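Porin (PDB 5DL7) probably acts as a porin of the OprD family, a beta-barrel channel that lets small solutes across the bacterial outer membrane. Local coordinates at residues N184-F189 with T399-H404; F307-Y312 with S391-D396. One frame throughout, in Å; residues are numbered along the deposited sequence.

Contact 1: N184-F189 with T399-H404; sequences NINHRF and TNMTFH
N186 and T402 hold two loops of this OprD-type beta-barrel together through a reciprocal pair of hydrogen bonds, each residue offering its backbone N-H to a side-chain oxygen of the other. One loop joins strands 159-170 and 198-206 of the barrel; the other is the connection between strands 384-395 and 406-418. N186 N donates to T402 OG1 over 2.8 Å with the hydrogen almost in line (171°). In return, T402 N reaches N186 OD1 at 2.8 Å, approaching almost end-on to the carbonyl. Both ends of the N186 amide are held, OD1 here and ND2 by N314 OD1 in another loop, which should fix its rotation. That amide also stands almost upright to the F403 ring, with ND2 at the ring edge. F403 N, buried by the contact, finds no partner anywhere in the model.

M401 comes in beside this pair. Its chain bends at chi2 (-61°), laying SD over the backbone of N186, 3.6 Å from N186 CA. The same sulfur lies in the plane of the H187 ring, at its edge, 5.0 Å from the centroid. N186 and H187 both have left-handed backbone torsions, and the chain turns sharply between I185 and R188. On the exposed flank, the H187 ring closes the contact: its NE2 donates to N400 O at 3.1 Å, on a bent path of 136°, with that oxygen tilted a little out of the imidazole plane.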
ATOM      1  N   ASN A 184       7.367 -10.906  -9.593  1.00 22.47           N
ATOM      2  CA  ASN A 184       8.074 -10.490 -10.840  1.00 22.32           C
ATOM      3  C   ASN A 184       7.055  -9.725 -11.660  1.00 25.51           C
ATOM      4  O   ASN A 184       6.177 -10.285 -12.261  1.00 29.29           O
ATOM      5  CB  ASN A 184       8.627 -11.719 -11.535  1.00 22.31           C
ATOM      6  CG  ASN A 184       9.735 -11.342 -12.566  1.00 25.98           C
ATOM      7  OD1 ASN A 184      10.286 -10.219 -12.416  1.00 25.06           O
ATOM      8  ND2 ASN A 184       9.988 -12.199 -13.488  1.00 24.71           N
ATOM      9  N   ILE A 185       7.100  -8.444 -11.639  1.00 21.51           N
ATOM     10  CA  ILE A 185       6.099  -7.587 -12.295  1.00 20.23           C
ATOM     11  C   ILE A 185       6.591  -7.284 -13.723  1.00 20.79           C
ATOM     12  O   ILE A 185       7.759  -6.786 -13.830  1.00 21.43           O
ATOM     13  CB  ILE A 185       5.901  -6.320 -11.486  1.00 23.18           C
ATOM     14  CG1 ILE A 185       5.263  -6.737 -10.136  1.00 24.67           C
ATOM     15  CG2 ILE A 185       5.021  -5.338 -12.205  1.00 24.04           C
ATOM     16  CD1 ILE A 185       5.477  -5.714  -9.146  1.00 30.93           C
ATOM     17  N   ASN A 186       5.808  -7.587 -14.754  1.00 20.37           N
ATOM     18  CA  ASN A 186       6.297  -7.289 -16.100  1.00 20.80           C
ATOM     19  C   ASN A 186       7.649  -7.855 -16.412  1.00 21.53           C
ATOM     20  O   ASN A 186       8.406  -7.296 -17.219  1.00 21.61           O
ATOM     21  CB  ASN A 186       6.293  -5.789 -16.445  1.00 21.19           C
ATOM     22  CG  ASN A 186       4.924  -5.132 -16.227  1.00 22.54           C
ATOM     23  OD1 ASN A 186       3.869  -5.783 -16.311  1.00 23.29           O
ATOM     24  ND2 ASN A 186       4.917  -3.857 -15.869  1.00 21.83           N
ATOM     25  N   HIS A 187       7.904  -9.090 -15.894  1.00 19.44           N
ATOM     26  CA  HIS A 187       9.194  -9.742 -16.106  1.00 19.86           C
ATOM     27  C   HIS A 187      10.393  -8.824 -15.848  1.00 18.90           C
ATOM     28  O   HIS A 187      11.438  -8.992 -16.571  1.00 19.83           O
ATOM     29  CB  HIS A 187       9.261 -10.319 -17.485  1.00 22.17           C
ATOM     30  CG  HIS A 187       8.146 -11.254 -17.843  1.00 23.58           C
ATOM     31  ND1 HIS A 187       8.142 -12.515 -17.364  1.00 27.78           N
ATOM     32  CD2 HIS A 187       6.907 -11.086 -18.467  1.00 25.61           C
ATOM     33  CE1 HIS A 187       7.038 -13.174 -17.726  1.00 27.38           C
ATOM     34  NE2 HIS A 187       6.267 -12.314 -18.385  1.00 28.60           N
ATOM     35  N   ARG A 188      10.301  -8.043 -14.829  1.00 19.01           N
ATOM     36  CA  ARG A 188      11.316  -7.046 -14.435  1.00 21.07           C
ATOM     37  C   ARG A 188      12.674  -7.659 -14.083  1.00 22.62           C
ATOM     38  O   ARG A 188      13.784  -7.165 -14.437  1.00 21.09           O
ATOM     39  CB  ARG A 188      10.761  -6.224 -13.298  1.00 23.34           C
ATOM     40  CG  ARG A 188      11.548  -5.092 -12.785  1.00 27.61           C
ATOM     41  CD  ARG A 188      10.645  -4.273 -11.823  1.00 26.26           C
ATOM     42  NE  ARG A 188       9.521  -3.686 -12.500  1.00 24.68           N
ATOM     43  CZ  ARG A 188       8.449  -3.049 -11.954  1.00 27.78           C
ATOM     44  NH1 ARG A 188       8.357  -2.982 -10.647  1.00 26.66           N
ATOM     45  NH2 ARG A 188       7.489  -2.579 -12.576  1.00 24.48           N
ATOM     46  N   PHE A 189      12.578  -8.838 -13.451  1.00 20.02           N
ATOM     47  CA  PHE A 189      13.672  -9.634 -12.997  1.00 20.73           C
ATOM     48  C   PHE A 189      13.610 -11.044 -13.526  1.00 24.12           C
ATOM     49  O   PHE A 189      12.735 -11.376 -14.354  1.00 24.29           O
ATOM     50  CB  PHE A 189      13.744  -9.564 -11.451  1.00 20.22           C
ATOM     51  CG  PHE A 189      13.734  -8.211 -10.866  1.00 19.73           C
ATOM     52  CD1 PHE A 189      14.862  -7.356 -10.970  1.00 19.36           C
ATOM     53  CD2 PHE A 189      12.612  -7.684 -10.316  1.00 19.12           C
ATOM     54  CE1 PHE A 189      14.835  -6.047 -10.512  1.00 19.22           C
ATOM     55  CE2 PHE A 189      12.598  -6.385  -9.771  1.00 20.09           C
ATOM     56  CZ  PHE A 189      13.657  -5.577  -9.882  1.00 19.57           C
ATOM     57  N   THR A 399       0.893  -8.802 -24.186  1.00 26.40           N
ATOM     58  CA  THR A 399      -0.104  -9.540 -23.407  1.00 29.95           C
ATOM     59  C   THR A 399       0.402 -10.471 -22.316  1.00 31.89           C
ATOM     60  O   THR A 399      -0.370 -10.929 -21.475  1.00 30.58           O
ATOM     61  CB  THR A 399      -1.102 -10.338 -24.374  1.00 36.23           C
ATOM     62  OG1 THR A 399      -0.338 -11.287 -25.018  1.00 35.62           O
ATOM     63  CG2 THR A 399      -1.701  -9.363 -25.286  1.00 38.24           C
ATOM     64  N   ASN A 400       1.726 -10.763 -22.250  1.00 25.84           N
ATOM     65  CA  ASN A 400       2.282 -11.621 -21.244  1.00 25.18           C
ATOM     66  C   ASN A 400       2.716 -10.768 -20.027  1.00 23.97           C
ATOM     67  O   ASN A 400       3.374 -11.332 -19.100  1.00 27.88           O
ATOM     68  CB  ASN A 400       3.404 -12.403 -21.796  1.00 26.50           C
ATOM     69  CG  ASN A 400       4.607 -11.522 -22.291  1.00 27.45           C
ATOM     70  OD1 ASN A 400       4.391 -10.475 -22.843  1.00 28.40           O
ATOM     71  ND2 ASN A 400       5.830 -12.012 -22.145  1.00 25.90           N
ATOM     72  N   MET A 401       2.434  -9.496 -19.995  1.00 23.41           N
ATOM     73  CA  MET A 401       2.866  -8.604 -18.886  1.00 23.26           C
ATOM     74  C   MET A 401       1.847  -8.671 -17.751  1.00 23.77           C
ATOM     75  O   MET A 401       0.803  -9.340 -17.863  1.00 25.35           O
ATOM     76  CB  MET A 401       3.034  -7.208 -19.368  1.00 22.38           C
ATOM     77  CG  MET A 401       4.222  -7.120 -20.387  1.00 23.71           C
ATOM     78  SD  MET A 401       5.785  -7.598 -19.692  1.00 25.48           S
ATOM     79  CE  MET A 401       6.618  -8.114 -21.235  1.00 27.80           C
ATOM     80  N   THR A 402       2.106  -7.974 -16.649  1.00 22.15           N
ATOM     81  CA  THR A 402       1.280  -8.087 -15.448  1.00 21.23           C
ATOM     82  C   THR A 402       0.096  -7.214 -15.521  1.00 24.60           C
ATOM     83  O   THR A 402      -0.965  -7.572 -14.992  1.00 24.13           O
ATOM     84  CB  THR A 402       2.185  -7.676 -14.264  1.00 20.94           C
ATOM     85  OG1 THR A 402       3.285  -8.574 -14.164  1.00 21.09           O
ATOM     86  CG2 THR A 402       1.380  -7.740 -12.943  1.00 25.96           C
ATOM     87  N   PHE A 403       0.186  -6.049 -16.125  1.00 21.00           N
ATOM     88  CA  PHE A 403      -0.949  -5.066 -16.123  1.00 23.81           C
ATOM     89  C   PHE A 403      -1.464  -4.932 -17.535  1.00 27.19           C
ATOM     90  O   PHE A 403      -0.658  -4.804 -18.511  1.00 26.65           O
ATOM     91  CB  PHE A 403      -0.491  -3.738 -15.552  1.00 23.13           C
ATOM     92  CG  PHE A 403       0.010  -3.849 -14.131  1.00 24.30           C
ATOM     93  CD1 PHE A 403      -0.908  -4.238 -13.130  1.00 25.83           C
ATOM     94  CD2 PHE A 403       1.324  -3.639 -13.815  1.00 24.31           C
ATOM     95  CE1 PHE A 403      -0.449  -4.241 -11.759  1.00 28.56           C
ATOM     96  CE2 PHE A 403       1.752  -3.727 -12.504  1.00 26.12           C
ATOM     97  CZ  PHE A 403       0.867  -4.092 -11.481  1.00 26.88           C
ATOM     98  N   HIS A 404      -2.776  -4.925 -17.672  1.00 24.70           N
ATOM     99  CA  HIS A 404      -3.465  -4.909 -18.946  1.00 27.32           C
ATOM    100  C   HIS A 404      -4.445  -3.695 -18.982  1.00 26.61           C
ATOM    101  O   HIS A 404      -4.927  -3.334 -17.916  1.00 25.51           O
ATOM    102  CB  HIS A 404      -4.320  -6.175 -19.023  1.00 29.79           C
ATOM    103  CG  HIS A 404      -3.484  -7.414 -18.958  1.00 34.87           C
ATOM    104  ND1 HIS A 404      -3.118  -8.067 -20.090  1.00 43.07           N
ATOM    105  CD2 HIS A 404      -3.041  -8.162 -17.928  1.00 34.49           C
ATOM    106  CE1 HIS A 404      -2.337  -9.086 -19.777  1.00 40.92           C
ATOM    107  NE2 HIS A 404      -2.201  -9.105 -18.467  1.00 36.56           N
TER

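Contact 2: F307-Y312 with S391-D396; sequences FMSSDY and SHYRND
S391 OG has two polar neighbours between the strand and loop 307-312: S309 OG at 2.9 Å and water 1 at 2.8 Å. The water also accepts a hydrogen bond from S309 N, so it ties the loop backbone to the strand side chain alongside the direct approach of the two hydroxyls. S309 OG is further bonded to E408 on the adjoining strand 406-418. Beside them, SD and CE of M308 lie against S391 CB.

Y393 fills the middle of the interface. Its CG stands anti to the backbone N (chi1 175°), carrying the ring away from its own strand and toward the loop. The serine methylene presses closely on the base of this side chain, S309 CB lying 3.4 Å from Y393 CB, while S309 O sits over one face of the ring, toward its rim. Y312 runs past in the opposite direction and brings its OH to the ring edge, 3.9 Å from Y393 CE1; that hydroxyl is itself bonded to S367.

At the far end of the ring, Y393 OH accepts from N395 ND2 at 2.9 Å, almost straight (171°), and is also hydrogen-bonded to E365 OE1. The same carboxylate oxygen bonds S310 OG, so one acid joins loop and strand. S310 OG additionally accepts from Y312 N at 3.2 Å, an ST turn that shapes the loop. With S391 and Y393 directed at the loop and H392 and R394 pointing away, the arrangement fits a long loop folded against the inner side of the barrel wall, as in OprD-family channels.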
ATOM      1  N   PHE A 307      -1.128   4.498  -7.933  1.00 24.43           N
ATOM      2  CA  PHE A 307      -2.318   4.320  -8.848  1.00 24.32           C
ATOM      3  C   PHE A 307      -2.912   2.915  -8.857  1.00 26.42           C
ATOM      4  O   PHE A 307      -2.166   1.953  -8.423  1.00 25.08           O
ATOM      5  CB  PHE A 307      -1.828   4.711 -10.241  1.00 25.05           C
ATOM      6  CG  PHE A 307      -1.976   6.220 -10.510  1.00 25.28           C
ATOM      7  CD1 PHE A 307      -1.195   7.145  -9.850  1.00 27.42           C
ATOM      8  CD2 PHE A 307      -2.918   6.701 -11.356  1.00 27.06           C
ATOM      9  CE1 PHE A 307      -1.292   8.521 -10.142  1.00 26.01           C
ATOM     10  CE2 PHE A 307      -3.080   8.084 -11.605  1.00 28.59           C
ATOM     11  CZ  PHE A 307      -2.269   8.996 -10.973  1.00 26.43           C
ATOM     12  N   MET A 308      -4.124   2.768  -9.220  1.00 24.37           N
ATOM     13  CA  MET A 308      -4.958   1.604  -9.084  1.00 24.45           C
ATOM     14  C   MET A 308      -4.468   0.446  -9.969  1.00 26.09           C
ATOM     15  O   MET A 308      -4.475  -0.734  -9.522  1.00 26.93           O
ATOM     16  CB  MET A 308      -6.403   1.903  -9.302  1.00 27.65           C
ATOM     17  CG  MET A 308      -6.899   2.813  -8.179  1.00 29.08           C
ATOM     18  SD  MET A 308      -8.557   3.539  -8.704  1.00 33.94           S
ATOM     19  CE  MET A 308      -9.566   2.111  -8.930  1.00 33.49           C
ATOM     20  N   SER A 309      -4.109   0.747 -11.220  1.00 22.98           N
ATOM     21  CA  SER A 309      -4.153  -0.291 -12.263  1.00 23.00           C
ATOM     22  C   SER A 309      -2.711  -0.672 -12.745  1.00 23.59           C
ATOM     23  O   SER A 309      -2.647  -1.508 -13.653  1.00 23.79           O
ATOM     24  CB  SER A 309      -4.974   0.137 -13.478  1.00 24.30           C
ATOM     25  OG  SER A 309      -6.294   0.433 -13.028  1.00 26.01           O
ATOM     26  N   SER A 310      -1.664  -0.032 -12.215  1.00 22.55           N
ATOM     27  CA  SER A 310      -0.277  -0.363 -12.532  1.00 21.04           C
ATOM     28  C   SER A 310       0.580   0.195 -11.429  1.00 24.23           C
ATOM     29  O   SER A 310       0.191   1.164 -10.760  1.00 24.87           O
ATOM     30  CB  SER A 310       0.165   0.325 -13.857  1.00 21.06           C
ATOM     31  OG  SER A 310       1.589   0.209 -14.176  1.00 22.27           O
ATOM     32  N   ASP A 311       1.817  -0.274 -11.348  1.00 21.05           N
ATOM     33  CA  ASP A 311       2.800   0.256 -10.432  1.00 21.37           C
ATOM     34  C   ASP A 311       3.592   1.435 -10.936  1.00 21.72           C
ATOM     35  O   ASP A 311       4.257   2.083 -10.075  1.00 21.81           O
ATOM     36  CB  ASP A 311       3.638  -0.827  -9.810  1.00 23.04           C
ATOM     37  CG  ASP A 311       4.650  -1.385 -10.618  1.00 25.66           C
ATOM     38  OD1 ASP A 311       5.005  -0.945 -11.764  1.00 26.17           O
ATOM     39  OD2 ASP A 311       5.544  -1.982 -10.002  1.00 31.42           O
ATOM     40  N   TYR A 312       3.585   1.704 -12.231  1.00 21.04           N
ATOM     41  CA  TYR A 312       4.322   2.872 -12.828  1.00 20.41           C
ATOM     42  C   TYR A 312       5.787   2.895 -12.451  1.00 20.30           C
ATOM     43  O   TYR A 312       6.426   3.930 -12.562  1.00 21.98           O
ATOM     44  CB  TYR A 312       3.603   4.200 -12.516  1.00 23.29           C
ATOM     45  CG  TYR A 312       2.382   4.441 -13.333  1.00 21.66           C
ATOM     46  CD1 TYR A 312       1.203   3.984 -12.911  1.00 23.13           C
ATOM     47  CD2 TYR A 312       2.417   5.207 -14.418  1.00 22.27           C
ATOM     48  CE1 TYR A 312       0.023   4.140 -13.676  1.00 21.34           C
ATOM     49  CE2 TYR A 312       1.308   5.433 -15.200  1.00 22.36           C
ATOM     50  CZ  TYR A 312       0.111   4.916 -14.826  1.00 22.70           C
ATOM     51  OH  TYR A 312      -1.042   5.044 -15.595  1.00 24.26           O
ATOM     52  N   SER A 391     -10.843   3.825 -12.407  1.00 23.98           N
ATOM     53  CA  SER A 391      -9.605   4.028 -13.129  1.00 24.42           C
ATOM     54  C   SER A 391      -9.882   3.601 -14.615  1.00 26.89           C
ATOM     55  O   SER A 391     -10.258   2.483 -14.848  1.00 27.93           O
ATOM     56  CB  SER A 391      -8.524   3.243 -12.554  1.00 26.35           C
ATOM     57  OG  SER A 391      -7.412   3.043 -13.422  1.00 27.24           O
ATOM     58  N   HIS A 392      -9.563   4.475 -15.539  1.00 22.06           N
ATOM     59  CA  HIS A 392      -9.499   4.085 -16.944  1.00 23.72           C
ATOM     60  C   HIS A 392      -7.964   4.050 -17.206  1.00 23.48           C
ATOM     61  O   HIS A 392      -7.300   5.090 -17.282  1.00 22.49           O
ATOM     62  CB  HIS A 392     -10.132   5.213 -17.863  1.00 27.52           C
ATOM     63  CG  HIS A 392      -9.925   4.972 -19.383  1.00 30.44           C
ATOM     64  ND1 HIS A 392     -10.059   3.750 -19.977  1.00 39.94           N
ATOM     65  CD2 HIS A 392      -9.482   5.804 -20.390  1.00 33.07           C
ATOM     66  CE1 HIS A 392      -9.836   3.840 -21.296  1.00 36.06           C
ATOM     67  NE2 HIS A 392      -9.439   5.072 -21.554  1.00 37.65           N
ATOM     68  N   TYR A 393      -7.518   2.859 -17.483  1.00 22.52           N
ATOM     69  CA  TYR A 393      -6.104   2.539 -17.640  1.00 22.43           C
ATOM     70  C   TYR A 393      -5.832   1.955 -19.010  1.00 23.62           C
ATOM     71  O   TYR A 393      -6.525   1.029 -19.496  1.00 23.69           O
ATOM     72  CB  TYR A 393      -5.683   1.539 -16.524  1.00 21.74           C
ATOM     73  CG  TYR A 393      -4.252   1.079 -16.721  1.00 21.77           C
ATOM     74  CD1 TYR A 393      -3.173   1.889 -16.488  1.00 23.11           C
ATOM     75  CD2 TYR A 393      -4.053  -0.257 -17.147  1.00 22.03           C
ATOM     76  CE1 TYR A 393      -1.865   1.405 -16.731  1.00 20.63           C
ATOM     77  CE2 TYR A 393      -2.750  -0.710 -17.408  1.00 21.84           C
ATOM     78  CZ  TYR A 393      -1.696   0.108 -17.137  1.00 19.68           C
ATOM     79  OH  TYR A 393      -0.343  -0.354 -17.441  1.00 20.80           O
ATOM     80  N   ARG A 394      -4.793   2.499 -19.683  1.00 22.34           N
ATOM     81  CA  ARG A 394      -4.406   1.921 -20.967  1.00 23.45           C
ATOM     82  C   ARG A 394      -2.900   1.692 -20.982  1.00 23.61           C
ATOM     83  O   ARG A 394      -2.095   2.514 -20.401  1.00 22.86           O
ATOM     84  CB  ARG A 394      -4.675   2.900 -22.031  1.00 25.87           C
ATOM     85  CG  ARG A 394      -6.091   3.476 -22.158  1.00 29.03           C
ATOM     86  CD  ARG A 394      -6.159   4.532 -23.318  1.00 32.08           C
ATOM     87  NE  ARG A 394      -5.313   5.739 -23.067  1.00 32.33           N
ATOM     88  CZ  ARG A 394      -5.041   6.598 -24.015  1.00 38.12           C
ATOM     89  NH1 ARG A 394      -4.263   7.615 -23.852  1.00 33.59           N
ATOM     90  NH2 ARG A 394      -5.622   6.397 -25.242  1.00 43.72           N
ATOM     91  N   ASN A 395      -2.502   0.666 -21.717  1.00 23.18           N
ATOM     92  CA  ASN A 395      -1.081   0.567 -22.041  1.00 22.99           C
ATOM     93  C   ASN A 395      -0.907  -0.080 -23.396  1.00 26.97           C
ATOM     94  O   ASN A 395      -1.930  -0.596 -23.955  1.00 25.26           O
ATOM     95  CB  ASN A 395      -0.237  -0.176 -20.940  1.00 23.20           C
ATOM     96  CG  ASN A 395      -0.463  -1.660 -20.874  1.00 24.68           C
ATOM     97  OD1 ASN A 395      -0.631  -2.348 -21.915  1.00 24.15           O
ATOM     98  ND2 ASN A 395      -0.509  -2.183 -19.681  1.00 25.88           N
ATOM     99  N   ASP A 396       0.301  -0.042 -23.970  1.00 23.63           N
ATOM    100  CA  ASP A 396       0.551  -0.674 -25.238  1.00 25.15           C
ATOM    101  C   ASP A 396       1.549  -1.869 -25.010  1.00 24.51           C
ATOM    102  O   ASP A 396       2.280  -2.285 -25.916  1.00 24.34           O
ATOM    103  CB  ASP A 396       1.069   0.317 -26.270  1.00 26.52           C
ATOM    104  CG  ASP A 396       2.455   0.927 -25.964  1.00 29.74           C
ATOM    105  OD1 ASP A 396       2.967   0.703 -24.811  1.00 24.38           O
ATOM    106  OD2 ASP A 396       2.992   1.708 -26.788  1.00 34.48           O
TER
HETATM  107  O   HOH W   1      -4.784   3.522 -12.536  1.00 25.90           O

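How the contacts relate
Contacts 1 and 2 have centres 13 Å apart, and their second segments are close neighbours in sequence, 391-396 ending a strand and 399-404 lying in the loop that follows. N395 ND2 lies 2.9 Å from F403 O, a probable hydrogen bond, and F403 CD1 packs 3.3 Å from S309 O. The first segments are joined as well: R188 NH1 makes a salt bridge to D311 OD2 at 3.1 Å. Three loops and a strand end thus interlock on one side of the barrel. Neither contact is at the calcium site, though the side chains of F403 and Y393 each lie about 8 Å from that of Y36, one of its ligands; the Y393 side chain is about 12 Å from a bound calcium ion.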